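Local coordinates for protein thioesterase (Pseudomonas aeruginosa, PDB 2O5U) that probably hydrolyses fatty acyl-CoA thioesters and belongs to the 4-hydroxybenzoyl-CoA thioesterase family of hotdog-fold enzymes, at residues A5-L9 and A111-G115; H15-I19 and T43-Y48; T21-N26 and A78-I83; L92-V97 and A131-R137. One frame throughout, in Å; residues are numbered along the deposited sequence.

Contact 1 (A5-L9 and A111-G115); sequences APRPL and ACAAG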
loop_
_atom_site.group_PDB
_atom_site.type_symbol
_atom_site.label_atom_id
_atom_site.label_comp_id
_atom_site.label_asym_id
_atom_site.label_seq_id
_atom_site.Cartn_x
_atom_site.Cartn_y
_atom_site.Cartn_z
ATOM N N ALA A 5 12.366 -20.792 13.243
ATOM C CA ALA A 5 12.138 -20.415 14.656
ATOM C C ALA A 5 10.970 -21.201 15.276
ATOM O O ALA A 5 10.067 -21.665 14.549
ATOM C CB ALA A 5 11.920 -18.826 14.826
ATOM N N PRO A 6 10.983 -21.358 16.626
ATOM C CA PRO A 6 9.866 -22.036 17.314
ATOM C C PRO A 6 8.557 -21.295 17.089
ATOM O O PRO A 6 8.509 -20.070 17.280
ATOM C CB PRO A 6 10.267 -22.041 18.796
ATOM C CG PRO A 6 11.639 -21.393 18.898
ATOM C CD PRO A 6 12.082 -20.934 17.521
ATOM N N ARG A 7 7.531 -21.990 16.588
ATOM C CA ARG A 7 6.266 -21.317 16.300
ATOM C C ARG A 7 5.492 -21.003 17.576
ATOM O O ARG A 7 5.202 -21.902 18.334
ATOM C CB ARG A 7 5.388 -22.159 15.368
ATOM C CG ARG A 7 5.535 -21.794 13.958
ATOM C CD ARG A 7 4.804 -22.776 13.043
ATOM N NE ARG A 7 3.607 -22.195 12.466
ATOM C CZ ARG A 7 2.913 -22.828 11.526
ATOM N NH1 ARG A 7 1.839 -22.285 10.955
ATOM N NH2 ARG A 7 3.346 -24.032 11.139
ATOM N N PRO A 8 5.171 -19.718 17.814
ATOM C CA PRO A 8 4.378 -19.352 18.976
ATOM C C PRO A 8 2.932 -19.802 18.817
ATOM O O PRO A 8 2.432 -19.998 17.680
ATOM C CB PRO A 8 4.440 -17.823 18.976
ATOM C CG PRO A 8 5.419 -17.470 17.935
ATOM C CD PRO A 8 5.505 -18.545 16.998
ATOM N N LEU A 9 2.285 -19.992 19.952
ATOM C CA LEU A 9 0.894 -20.429 20.030
ATOM C C LEU A 9 -0.013 -19.288 20.536
ATOM O O LEU A 9 0.449 -18.386 21.235
ATOM C CB LEU A 9 0.786 -21.622 20.995
ATOM C CG LEU A 9 1.723 -22.817 20.748
ATOM C CD1 LEU A 9 1.899 -23.624 22.010
ATOM C CD2 LEU A 9 1.192 -23.636 19.631
ATOM N N ALA A 111 0.696 -19.988 14.882
ATOM C CA ALA A 111 0.978 -18.734 14.203
ATOM C C ALA A 111 1.469 -18.953 12.778
ATOM O O ALA A 111 2.338 -19.809 12.531
ATOM C CB ALA A 111 1.941 -17.839 15.020
ATOM N N CYS A 112 0.874 -18.212 11.819
ATOM C CA CYS A 112 1.403 -18.093 10.455
ATOM C C CYS A 112 2.691 -17.187 10.429
ATOM O O CYS A 112 3.617 -17.418 9.632
ATOM C CB CYS A 112 0.325 -17.486 9.554
ATOM S SG CYS A 112 -1.228 -18.344 9.812
ATOM N N ALA A 113 2.740 -16.200 11.324
ATOM C CA ALA A 113 3.901 -15.325 11.427
ATOM C C ALA A 113 3.961 -14.756 12.829
ATOM O O ALA A 113 2.930 -14.693 13.488
ATOM C CB ALA A 113 3.787 -14.120 10.381
ATOM N N ALA A 114 5.130 -14.294 13.239
ATOM C CA ALA A 114 5.300 -13.640 14.540
ATOM C C ALA A 114 6.491 -12.692 14.479
ATOM O O ALA A 114 7.529 -13.004 13.853
ATOM C CB ALA A 114 5.543 -14.664 15.663
ATOM N N GLY A 115 6.359 -11.570 15.199
ATOM C CA GLY A 115 7.366 -10.565 15.207
ATOM C C GLY A 115 7.197 -9.617 16.363
ATOM O O GLY A 115 6.420 -9.862 17.324
#
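Ala111 meets the N-terminal arm at Pro8 and Arg7. Ala111 N gives a hydrogen bond to Pro8 O at 3.3 Å. The methyl of Ala111 lies beside the proline ring, Ala111 CB 4.1 Å from Pro8 CD.

The carbonyl of Ala111 faces Arg7. The guanidinium turns its NE side to this one oxygen and grips it with two nitrogens. Arg7 NE is 2.7 Å from Ala111 O, and the oxygen lies in the guanidinium plane. Arg7 NH1 is 3.0 Å from Ala111 O in a more bent bond, and it stands well above the carbonyl plane. A bend at chi3 (108°) brings the guanidinium edge round to the oxygen. The pair of bonds limits rotation of the group.

Ala111 leads into strand 113-123, an inner strand of the antiparallel hotdog sheet. The segment 5-9 is irregular and runs before the first strand. The backbone of Cys112 is bonded to Leu103 of the neighbouring strand 96-105 and to Phe74 and Ala75, which places this end of the strand in the sheet.

Ala114 points its methyl at the arm. Ala114 CB sits 3.6 Å from Pro8 CG, so the proline ring touches both Ala111 and Ala114. Phe74 and Tyr13 also pack on Pro8, and Ala102 of strand 96-105 touches both alanines.

Contact 2 (H15-I19 and T43-Y48); sequences HFQPI and TAVNTY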
loop_
_atom_site.group_PDB
_atom_site.type_symbol
_atom_site.label_atom_id
_atom_site.label_comp_id
_atom_site.label_asym_id
_atom_site.label_seq_id
_atom_site.Cartn_x
_atom_site.Cartn_y
_atom_site.Cartn_z
ATOM N N HIS A 15 -4.412 -10.302 23.833
ATOM C CA HIS A 15 -5.453 -9.567 23.174
ATOM C C HIS A 15 -5.452 -9.914 21.679
ATOM O O HIS A 15 -4.376 -9.962 21.060
ATOM C CB HIS A 15 -5.187 -8.081 23.333
ATOM C CG HIS A 15 -6.102 -7.206 22.528
ATOM N ND1 HIS A 15 -7.385 -6.894 22.935
ATOM C CD2 HIS A 15 -5.918 -6.570 21.349
ATOM C CE1 HIS A 15 -7.949 -6.110 22.036
ATOM N NE2 HIS A 15 -7.081 -5.905 21.062
ATOM N N PHE A 16 -6.642 -10.048 21.107
ATOM C CA PHE A 16 -6.816 -10.424 19.704
ATOM C C PHE A 16 -7.653 -9.449 18.904
ATOM O O PHE A 16 -8.661 -8.943 19.393
ATOM C CB PHE A 16 -7.435 -11.831 19.610
ATOM C CG PHE A 16 -6.487 -12.868 20.049
ATOM C CD1 PHE A 16 -6.391 -13.185 21.391
ATOM C CD2 PHE A 16 -5.617 -13.467 19.136
ATOM C CE1 PHE A 16 -5.462 -14.131 21.837
ATOM C CE2 PHE A 16 -4.689 -14.410 19.571
ATOM C CZ PHE A 16 -4.603 -14.721 20.917
ATOM N N GLN A 17 -7.269 -9.259 17.653
ATOM C CA GLN A 17 -8.062 -8.393 16.799
ATOM C C GLN A 17 -8.134 -8.939 15.412
ATOM O O GLN A 17 -7.099 -9.139 14.781
ATOM C CB GLN A 17 -7.464 -7.000 16.716
ATOM C CG GLN A 17 -8.360 -6.048 15.926
ATOM C CD GLN A 17 -7.637 -4.814 15.490
ATOM O OE1 GLN A 17 -6.685 -4.400 16.130
ATOM N NE2 GLN A 17 -8.112 -4.188 14.416
ATOM N N PRO A 18 -9.352 -9.087 14.916
ATOM C CA PRO A 18 -9.505 -9.484 13.544
ATOM C C PRO A 18 -9.116 -8.313 12.636
ATOM O O PRO A 18 -9.321 -7.128 12.978
ATOM C CB PRO A 18 -11.004 -9.815 13.466
ATOM C CG PRO A 18 -11.612 -8.917 14.464
ATOM C CD PRO A 18 -10.657 -8.868 15.576
ATOM N N ILE A 19 -8.529 -8.634 11.488
ATOM C CA ILE A 19 -8.218 -7.653 10.444
ATOM C C ILE A 19 -8.647 -8.281 9.144
ATOM O O ILE A 19 -8.200 -9.345 8.835
ATOM C CB ILE A 19 -6.715 -7.321 10.365
ATOM C CG1 ILE A 19 -6.237 -6.688 11.707
ATOM C CG2 ILE A 19 -6.425 -6.394 9.194
ATOM C CD1 ILE A 19 -4.829 -6.119 11.704
ATOM N N THR A 43 -1.435 -1.680 12.850
ATOM C CA THR A 43 -2.878 -1.611 13.033
ATOM C C THR A 43 -3.344 -2.173 14.356
ATOM O O THR A 43 -4.093 -1.518 15.059
ATOM C CB THR A 43 -3.622 -2.273 11.824
ATOM O OG1 THR A 43 -3.209 -1.545 10.677
ATOM C CG2 THR A 43 -5.161 -2.205 11.997
ATOM N N ALA A 44 -2.904 -3.385 14.681
ATOM C CA ALA A 44 -3.321 -4.082 15.900
ATOM C C ALA A 44 -2.923 -3.240 17.120
ATOM O O ALA A 44 -3.726 -3.068 18.063
ATOM C CB ALA A 44 -2.611 -5.457 15.971
ATOM N N VAL A 45 -1.686 -2.763 17.120
ATOM C CA VAL A 45 -1.169 -2.000 18.282
ATOM C C VAL A 45 -1.913 -0.668 18.401
ATOM O O VAL A 45 -2.434 -0.316 19.454
ATOM C CB VAL A 45 0.369 -1.797 18.222
ATOM C CG1 VAL A 45 0.838 -0.746 19.268
ATOM C CG2 VAL A 45 1.107 -3.090 18.511
ATOM N N ASN A 46 -1.995 0.074 17.309
ATOM C CA ASN A 46 -2.637 1.417 17.449
ATOM C C ASN A 46 -4.139 1.419 17.688
ATOM O O ASN A 46 -4.679 2.301 18.384
ATOM C CB ASN A 46 -2.199 2.289 16.285
ATOM C CG ASN A 46 -0.786 2.724 16.438
ATOM O OD1 ASN A 46 -0.479 3.545 17.312
ATOM N ND2 ASN A 46 0.092 2.225 15.581
ATOM N N THR A 47 -4.810 0.413 17.139
ATOM C CA THR A 47 -6.233 0.192 17.426
ATOM C C THR A 47 -6.463 0.084 18.948
ATOM O O THR A 47 -7.298 0.812 19.517
ATOM C CB THR A 47 -6.765 -1.048 16.645
ATOM O OG1 THR A 47 -6.578 -0.827 15.234
ATOM C CG2 THR A 47 -8.273 -1.290 16.933
ATOM N N TYR A 48 -5.670 -0.778 19.584
ATOM C CA TYR A 48 -5.661 -0.931 21.033
ATOM C C TYR A 48 -5.360 0.384 21.809
ATOM O O TYR A 48 -6.149 0.765 22.692
ATOM C CB TYR A 48 -4.690 -2.012 21.444
ATOM C CG TYR A 48 -4.786 -2.317 22.914
ATOM C CD1 TYR A 48 -5.779 -3.173 23.408
ATOM C CD2 TYR A 48 -3.870 -1.747 23.809
ATOM C CE1 TYR A 48 -5.866 -3.443 24.779
ATOM C CE2 TYR A 48 -3.940 -1.991 25.158
ATOM C CZ TYR A 48 -4.933 -2.847 25.644
ATOM O OH TYR A 48 -4.954 -3.049 27.019
HETATM O O HOH W 1 -5.449 -5.074 18.249
HETATM O O HOH W 2 -8.607 -1.212 13.269
#
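Strand 15-19 and the helix segment 43-48 run at 114° to each other, with their axes 9.3 Å apart at closest approach. His15, Gln17 and Ile19 point from the strand toward the helix.

At one end the edge of Tyr48 meets the face of His15. Tyr48 CD1 stands over the centre of the imidazole, 3.8 Å from His15 NE2, with the ring planes at 62°. The tyrosine hydroxyl reaches past this pair to bond Ala139 O.

Gln17 is extended, its CG anti to the backbone N (chi1 -175°), which carries the amide across to the helix. Gln17 OE1 rests 3.4 Å from Thr47 CB and equally close to Ala44 CA. No direct hydrogen bond joins the segments. Water links them instead: one molecule lies 2.5 Å from Gln17 OE1 and 2.7 Å from Ala44 O. A second joins Thr47 OG1 to Gln17 NE2, weakly on the amide side.

This is the hotdog fold, in which the sheet wraps the long helix 34-53. Strand 15-19 is an edge strand of that sheet within the chain.

At the other end Ile19 CD1 packs 3.9 Å from Thr43 CG2. Thr43 OG1 bonds Ala39 O and also Trp23 N of the second subunit. Thr47 OG1 folds back on its own helix and bonds Thr43 O at 2.6 Å.

Contact 3 (T21-N26 and A78-I83); sequences TRWHDN and AFPQRI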
loop_
_atom_site.group_PDB
_atom_site.type_symbol
_atom_site.label_atom_id
_atom_site.label_comp_id
_atom_site.label_asym_id
_atom_site.label_seq_id
_atom_site.Cartn_x
_atom_site.Cartn_y
_atom_site.Cartn_z
ATOM N N THR A 21 -8.624 -9.025 5.272
ATOM C CA THR A 21 -7.652 -8.946 4.189
ATOM C C THR A 21 -8.235 -8.168 2.975
ATOM O O THR A 21 -9.476 -8.086 2.791
ATOM C CB THR A 21 -7.143 -10.319 3.762
ATOM O OG1 THR A 21 -8.296 -11.147 3.554
ATOM C CG2 THR A 21 -6.222 -10.908 4.883
ATOM N N ARG A 22 -7.328 -7.569 2.181
ATOM C CA ARG A 22 -7.713 -6.748 1.058
ATOM C C ARG A 22 -7.121 -7.362 -0.181
ATOM O O ARG A 22 -6.162 -8.150 -0.095
ATOM C CB ARG A 22 -7.225 -5.298 1.187
ATOM C CG ARG A 22 -7.889 -4.505 2.385
ATOM C CD ARG A 22 -7.167 -3.164 2.582
ATOM N NE ARG A 22 -7.691 -2.563 3.798
ATOM C CZ ARG A 22 -7.369 -1.358 4.238
ATOM N NH1 ARG A 22 -6.545 -0.603 3.514
ATOM N NH2 ARG A 22 -7.873 -0.913 5.400
ATOM N N TRP A 23 -7.706 -7.029 -1.316
ATOM C CA TRP A 23 -7.350 -7.659 -2.632
ATOM C C TRP A 23 -5.843 -7.621 -2.828
ATOM O O TRP A 23 -5.190 -8.668 -3.094
ATOM C CB TRP A 23 -8.015 -6.924 -3.786
ATOM C CG TRP A 23 -7.411 -7.344 -5.085
ATOM C CD1 TRP A 23 -6.423 -6.702 -5.812
ATOM C CD2 TRP A 23 -7.737 -8.550 -5.814
ATOM N NE1 TRP A 23 -6.119 -7.458 -6.952
ATOM C CE2 TRP A 23 -6.891 -8.598 -6.961
ATOM C CE3 TRP A 23 -8.636 -9.613 -5.577
ATOM C CZ2 TRP A 23 -7.004 -9.593 -7.927
ATOM C CZ3 TRP A 23 -8.727 -10.655 -6.540
ATOM C CH2 TRP A 23 -7.892 -10.627 -7.691
ATOM N N HIS A 24 -5.281 -6.420 -2.650
ATOM C CA HIS A 24 -3.884 -6.223 -3.031
ATOM C C HIS A 24 -2.948 -6.659 -1.898
ATOM O O HIS A 24 -1.740 -6.387 -1.961
ATOM C CB HIS A 24 -3.615 -4.757 -3.470
ATOM C CG HIS A 24 -2.385 -4.572 -4.329
ATOM N ND1 HIS A 24 -2.030 -3.348 -4.853
ATOM C CD2 HIS A 24 -1.483 -5.468 -4.818
ATOM C CE1 HIS A 24 -0.948 -3.487 -5.599
ATOM N NE2 HIS A 24 -0.589 -4.760 -5.588
ATOM N N ASP A 25 -3.493 -7.226 -0.805
ATOM C CA ASP A 25 -2.600 -7.863 0.184
ATOM C C ASP A 25 -1.782 -8.935 -0.528
ATOM O O ASP A 25 -0.601 -9.103 -0.203
ATOM C CB ASP A 25 -3.339 -8.504 1.348
ATOM C CG ASP A 25 -3.935 -7.464 2.329
ATOM O OD1 ASP A 25 -3.542 -6.267 2.246
ATOM O OD2 ASP A 25 -4.774 -7.885 3.156
ATOM N N ASN A 26 -2.409 -9.636 -1.480
ATOM C CA ASN A 26 -1.675 -10.707 -2.192
ATOM C C ASN A 26 -0.681 -10.065 -3.148
ATOM O O ASN A 26 -0.973 -9.072 -3.802
ATOM C CB ASN A 26 -2.640 -11.639 -2.972
ATOM C CG ASN A 26 -3.507 -12.481 -2.051
ATOM O OD1 ASN A 26 -3.163 -12.667 -0.902
ATOM N ND2 ASN A 26 -4.625 -12.964 -2.554
ATOM N N ALA A 78 -3.566 -15.921 2.560
ATOM C CA ALA A 78 -3.903 -15.222 1.339
ATOM C C ALA A 78 -5.236 -14.552 1.491
ATOM O O ALA A 78 -6.183 -15.166 2.034
ATOM C CB ALA A 78 -3.918 -16.262 0.147
ATOM N N PHE A 79 -5.357 -13.324 0.997
ATOM C CA PHE A 79 -6.675 -12.731 0.778
ATOM C C PHE A 79 -7.488 -13.786 -0.028
ATOM O O PHE A 79 -6.941 -14.403 -0.970
ATOM C CB PHE A 79 -6.568 -11.400 -0.009
ATOM C CG PHE A 79 -7.871 -10.980 -0.655
ATOM C CD1 PHE A 79 -8.806 -10.213 0.051
ATOM C CD2 PHE A 79 -8.203 -11.398 -1.941
ATOM C CE1 PHE A 79 -10.000 -9.867 -0.514
ATOM C CE2 PHE A 79 -9.421 -11.034 -2.513
ATOM C CZ PHE A 79 -10.322 -10.287 -1.793
ATOM N N PRO A 80 -8.772 -14.007 0.330
ATOM C CA PRO A 80 -9.607 -13.316 1.304
ATOM C C PRO A 80 -9.748 -14.078 2.645
ATOM O O PRO A 80 -10.769 -13.938 3.330
ATOM C CB PRO A 80 -10.962 -13.294 0.609
ATOM C CG PRO A 80 -10.972 -14.610 -0.158
ATOM C CD PRO A 80 -9.560 -15.053 -0.368
ATOM N N GLN A 81 -8.734 -14.839 3.026
ATOM C CA GLN A 81 -8.760 -15.444 4.354
ATOM C C GLN A 81 -8.973 -14.402 5.469
ATOM O O GLN A 81 -8.461 -13.241 5.428
ATOM C CB GLN A 81 -7.496 -16.280 4.577
ATOM C CG GLN A 81 -7.539 -17.548 3.703
ATOM C CD GLN A 81 -6.309 -18.396 3.871
ATOM O OE1 GLN A 81 -5.203 -17.918 3.693
ATOM N NE2 GLN A 81 -6.491 -19.646 4.272
ATOM N N ARG A 82 -9.728 -14.811 6.489
ATOM C CA ARG A 82 -9.891 -13.956 7.662
ATOM C C ARG A 82 -8.757 -14.255 8.668
ATOM O O ARG A 82 -8.492 -15.398 9.000
ATOM C CB ARG A 82 -11.289 -14.160 8.302
ATOM C CG ARG A 82 -12.489 -14.044 7.318
ATOM C CD ARG A 82 -13.767 -14.525 8.006
ATOM N NE ARG A 82 -14.883 -14.622 7.061
ATOM N N ILE A 83 -8.100 -13.204 9.128
ATOM C CA ILE A 83 -6.944 -13.331 9.981
ATOM C C ILE A 83 -7.237 -12.629 11.312
ATOM O O ILE A 83 -8.231 -11.905 11.435
ATOM C CB ILE A 83 -5.616 -12.831 9.285
ATOM C CG1 ILE A 83 -5.589 -11.298 9.034
ATOM C CG2 ILE A 83 -5.320 -13.632 7.937
ATOM C CD1 ILE A 83 -4.928 -10.465 10.211
HETATM O O HOH W 3 -10.900 -10.971 5.700
#
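The hydrogen bonds between these loops come from Asn26 and Thr21. The Asn26 amide pairs with the backbone of Phe79 through both of its polar atoms. Asn26 OD1 accepts from Phe79 N at 3.0 Å in a bent bond. Asn26 ND2 gives to Phe79 O at 3.2 Å, nearly straight at 166° and in the plane of the amide. Thr21 OG1 donates to Gln81 O at 2.8 Å. With chi1 at 50° the hydroxyl sits between the backbone N and the carbonyl carbon and faces that oxygen. A water takes a bond from Thr21 N and returns a weak one to Gln81 O.

Aromatic and apolar contacts gather round Phe79. Trp23 CA lies 3.7 Å from the Phe79 ring centroid, almost on the ring normal, in a CH-pi contact. Pro80, which follows a cis peptide bond, places CB over the opposite face. Thr21 O and Asn26 ND2 lie at the ring edge. The indole meets the ring obliquely, with Trp23 CE3 3.5 Å from Phe79 CE2. Thr21 CG2 touches Ile83 CG2.

Polar groups of the segment 21-26 reach other chains. Arg22 forms a salt bridge with Asp25 of the second subunit, and Asp25 forms one with Arg22 of the second subunit. Trp23 NE1 bonds Asp27 of a third subunit.

The pair of hydrogen bonds from the Asn26 amide fixes the backbone at Phe79, and the ring, held on two faces, has little freedom to tilt. The loop that carries Arg22 and Trp23 to the subunit interfaces is therefore tied to the loop 78-83.

Contact 4 (L92-V97 and A131-R137); sequences LGNSSV and AIPQELR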
loop_
_atom_site.group_PDB
_atom_site.type_symbol
_atom_site.label_atom_id
_atom_site.label_comp_id
_atom_site.label_asym_id
_atom_site.label_seq_id
_atom_site.Cartn_x
_atom_site.Cartn_y
_atom_site.Cartn_z
ATOM N N LEU A 92 7.717 -2.935 29.265
ATOM C CA LEU A 92 7.091 -1.640 29.359
ATOM C C LEU A 92 7.990 -0.779 30.228
ATOM O O LEU A 92 8.244 -1.081 31.406
ATOM C CB LEU A 92 5.671 -1.768 29.928
ATOM C CG LEU A 92 4.897 -0.485 30.284
ATOM C CD1 LEU A 92 4.614 0.262 29.007
ATOM C CD2 LEU A 92 3.586 -0.835 30.972
ATOM N N GLY A 93 8.542 0.241 29.606
ATOM C CA GLY A 93 9.503 1.063 30.273
ATOM C C GLY A 93 8.877 2.426 30.437
ATOM O O GLY A 93 7.678 2.595 30.225
ATOM N N ASN A 94 9.712 3.381 30.801
ATOM C CA ASN A 94 9.265 4.753 31.066
ATOM C C ASN A 94 8.797 5.422 29.767
ATOM O O ASN A 94 7.670 5.973 29.714
ATOM C CB ASN A 94 10.407 5.559 31.691
ATOM C CG ASN A 94 9.939 6.906 32.250
ATOM O OD1 ASN A 94 8.869 6.999 32.846
ATOM N ND2 ASN A 94 10.745 7.951 32.058
ATOM N N SER A 95 9.654 5.376 28.736
ATOM C CA SER A 95 9.325 5.999 27.441
ATOM C C SER A 95 9.172 5.022 26.271
ATOM O O SER A 95 8.730 5.425 25.199
ATOM C CB SER A 95 10.306 7.102 27.078
ATOM O OG SER A 95 11.631 6.621 26.934
ATOM N N SER A 96 9.492 3.744 26.491
ATOM C CA SER A 96 9.462 2.813 25.408
ATOM C C SER A 96 8.717 1.531 25.816
ATOM O O SER A 96 8.600 1.185 26.995
ATOM C CB SER A 96 10.897 2.514 24.961
ATOM O OG SER A 96 11.541 1.721 25.946
ATOM N N VAL A 97 8.263 0.801 24.812
ATOM C CA VAL A 97 7.440 -0.376 24.995
ATOM C C VAL A 97 7.762 -1.328 23.820
ATOM O O VAL A 97 7.851 -0.922 22.653
ATOM C CB VAL A 97 5.888 -0.020 25.162
ATOM C CG1 VAL A 97 5.326 0.704 23.980
ATOM C CG2 VAL A 97 5.008 -1.281 25.498
ATOM N N ALA A 131 7.776 10.577 28.856
ATOM C CA ALA A 131 7.299 9.286 29.365
ATOM C C ALA A 131 5.947 8.945 28.746
ATOM O O ALA A 131 5.124 9.842 28.395
ATOM C CB ALA A 131 7.252 9.242 30.851
ATOM N N ILE A 132 5.731 7.644 28.583
ATOM C CA ILE A 132 4.455 7.151 28.127
ATOM C C ILE A 132 3.365 7.700 29.081
ATOM O O ILE A 132 3.455 7.531 30.316
ATOM C CB ILE A 132 4.458 5.587 28.141
ATOM C CG1 ILE A 132 5.489 5.036 27.133
ATOM C CG2 ILE A 132 3.057 5.054 27.941
ATOM C CD1 ILE A 132 5.800 3.461 27.361
ATOM N N PRO A 133 2.361 8.375 28.520
ATOM C CA PRO A 133 1.255 8.936 29.292
ATOM C C PRO A 133 0.531 7.896 30.156
ATOM O O PRO A 133 0.382 6.736 29.708
ATOM C CB PRO A 133 0.317 9.463 28.206
ATOM C CG PRO A 133 1.271 9.905 27.061
ATOM C CD PRO A 133 2.296 8.757 27.092
ATOM N N GLN A 134 0.058 8.316 31.340
ATOM C CA GLN A 134 -0.530 7.389 32.351
ATOM C C GLN A 134 -1.659 6.471 31.828
ATOM O O GLN A 134 -1.680 5.266 32.082
ATOM C CB GLN A 134 -0.951 8.160 33.625
ATOM C CG GLN A 134 -1.274 7.244 34.841
ATOM C CD GLN A 134 -0.132 6.292 35.235
ATOM O OE1 GLN A 134 0.978 6.736 35.544
ATOM N NE2 GLN A 134 -0.411 4.991 35.261
ATOM N N GLU A 135 -2.599 7.053 31.098
ATOM C CA GLU A 135 -3.716 6.284 30.568
ATOM C C GLU A 135 -3.227 5.239 29.545
ATOM O O GLU A 135 -3.723 4.138 29.519
ATOM C CB GLU A 135 -4.798 7.236 29.990
ATOM C CG GLU A 135 -6.007 6.548 29.315
ATOM C CD GLU A 135 -7.150 7.537 28.903
ATOM O OE1 GLU A 135 -8.202 7.063 28.429
ATOM O OE2 GLU A 135 -7.037 8.788 29.046
ATOM N N LEU A 136 -2.244 5.582 28.727
ATOM C CA LEU A 136 -1.684 4.635 27.768
ATOM C C LEU A 136 -0.856 3.540 28.497
ATOM O O LEU A 136 -0.963 2.349 28.165
ATOM C CB LEU A 136 -0.827 5.419 26.792
ATOM C CG LEU A 136 -0.208 4.864 25.540
ATOM C CD1 LEU A 136 -1.234 4.001 24.847
ATOM C CD2 LEU A 136 0.192 6.017 24.622
ATOM N N ARG A 137 -0.042 3.927 29.487
ATOM C CA ARG A 137 0.675 2.957 30.354
ATOM C C ARG A 137 -0.278 1.888 30.958
ATOM O O ARG A 137 0.015 0.673 30.943
ATOM C CB ARG A 137 1.417 3.684 31.497
ATOM C CG ARG A 137 2.338 2.768 32.315
ATOM C CD ARG A 137 3.117 3.520 33.405
ATOM N NE ARG A 137 3.832 4.656 32.810
ATOM C CZ ARG A 137 4.962 4.574 32.117
ATOM N NH1 ARG A 137 5.559 3.403 31.952
ATOM N NH2 ARG A 137 5.485 5.671 31.577
#
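The guanidinium of Arg137 is met at its edge by two carbonyl oxygens, Gly93 O and Asn94 O. Both lie close to its plane. Arg137 NH1 bonds Gly93 O at 2.9 Å, coming from well above the plane of that carbonyl. Arg137 NH2 bonds Asn94 O at 2.9 Å, in the carbonyl plane and on a lone pair. One nitrogen thus serves each of two successive peptides of the turn. The Asn94 side-chain amide lies 21° from parallel to the guanidinium plane. The arginine starts extended, then bends at chi3 (-53°), which turns its head back to the turn. A weak bond from Arg137 NH2 to Ile132 O also ties the head to its own segment.

Asn94 O accepts a second bond, from Ile132 N at 2.8 Å, so two donors hold this oxygen. The methyl of Ala131 packs against the same residue, Ala131 CB 3.4 Å from Asn94 OD1.

Residues 93-95 form the turn of a beta-hairpin between the neighbouring antiparallel strands 83-92 and 96-105. Gly93 N bonds Ser96 O across it. The other segment leads into the C-terminal helix 134-141, with Pro133 at its N-cap.

Ile132 provides the apolar part. Ile132 CD1 lies 3.8 Å from Leu92 CD1 and 4.1 Å from Val97 CB. Leu92 CD2 lies 4.0 Å from Arg137 CG, where the leucine crosses the aliphatic stem at a slant. Phe121 of strand 113-123 and Leu140 of the last helix also pack on Ile132.

Overall arrangement
Contacts 1, 2 and 4 all reach the same antiparallel sheet, and all three are partly buried. Contact 2 lies nearest the centre of the chain, about 7 Å from it, and sets the edge strand against the long helix through packing and waters. Contacts 1 and 4 lie farther out and touch no other subunit. In both, an arginine grips backbone carbonyls: one oxygen in contact 1, two in contact 4. Contact 3 is buried, although its centre is about 17 Å from that of the chain. It pairs loops through an amide and an aromatic ring, beside two other subunits. Contacts 2 and 3 touch at Ile19 and Ile83, and both meet the second subunit. Contacts 3 and 4 lie on opposite sides of the chain's centre.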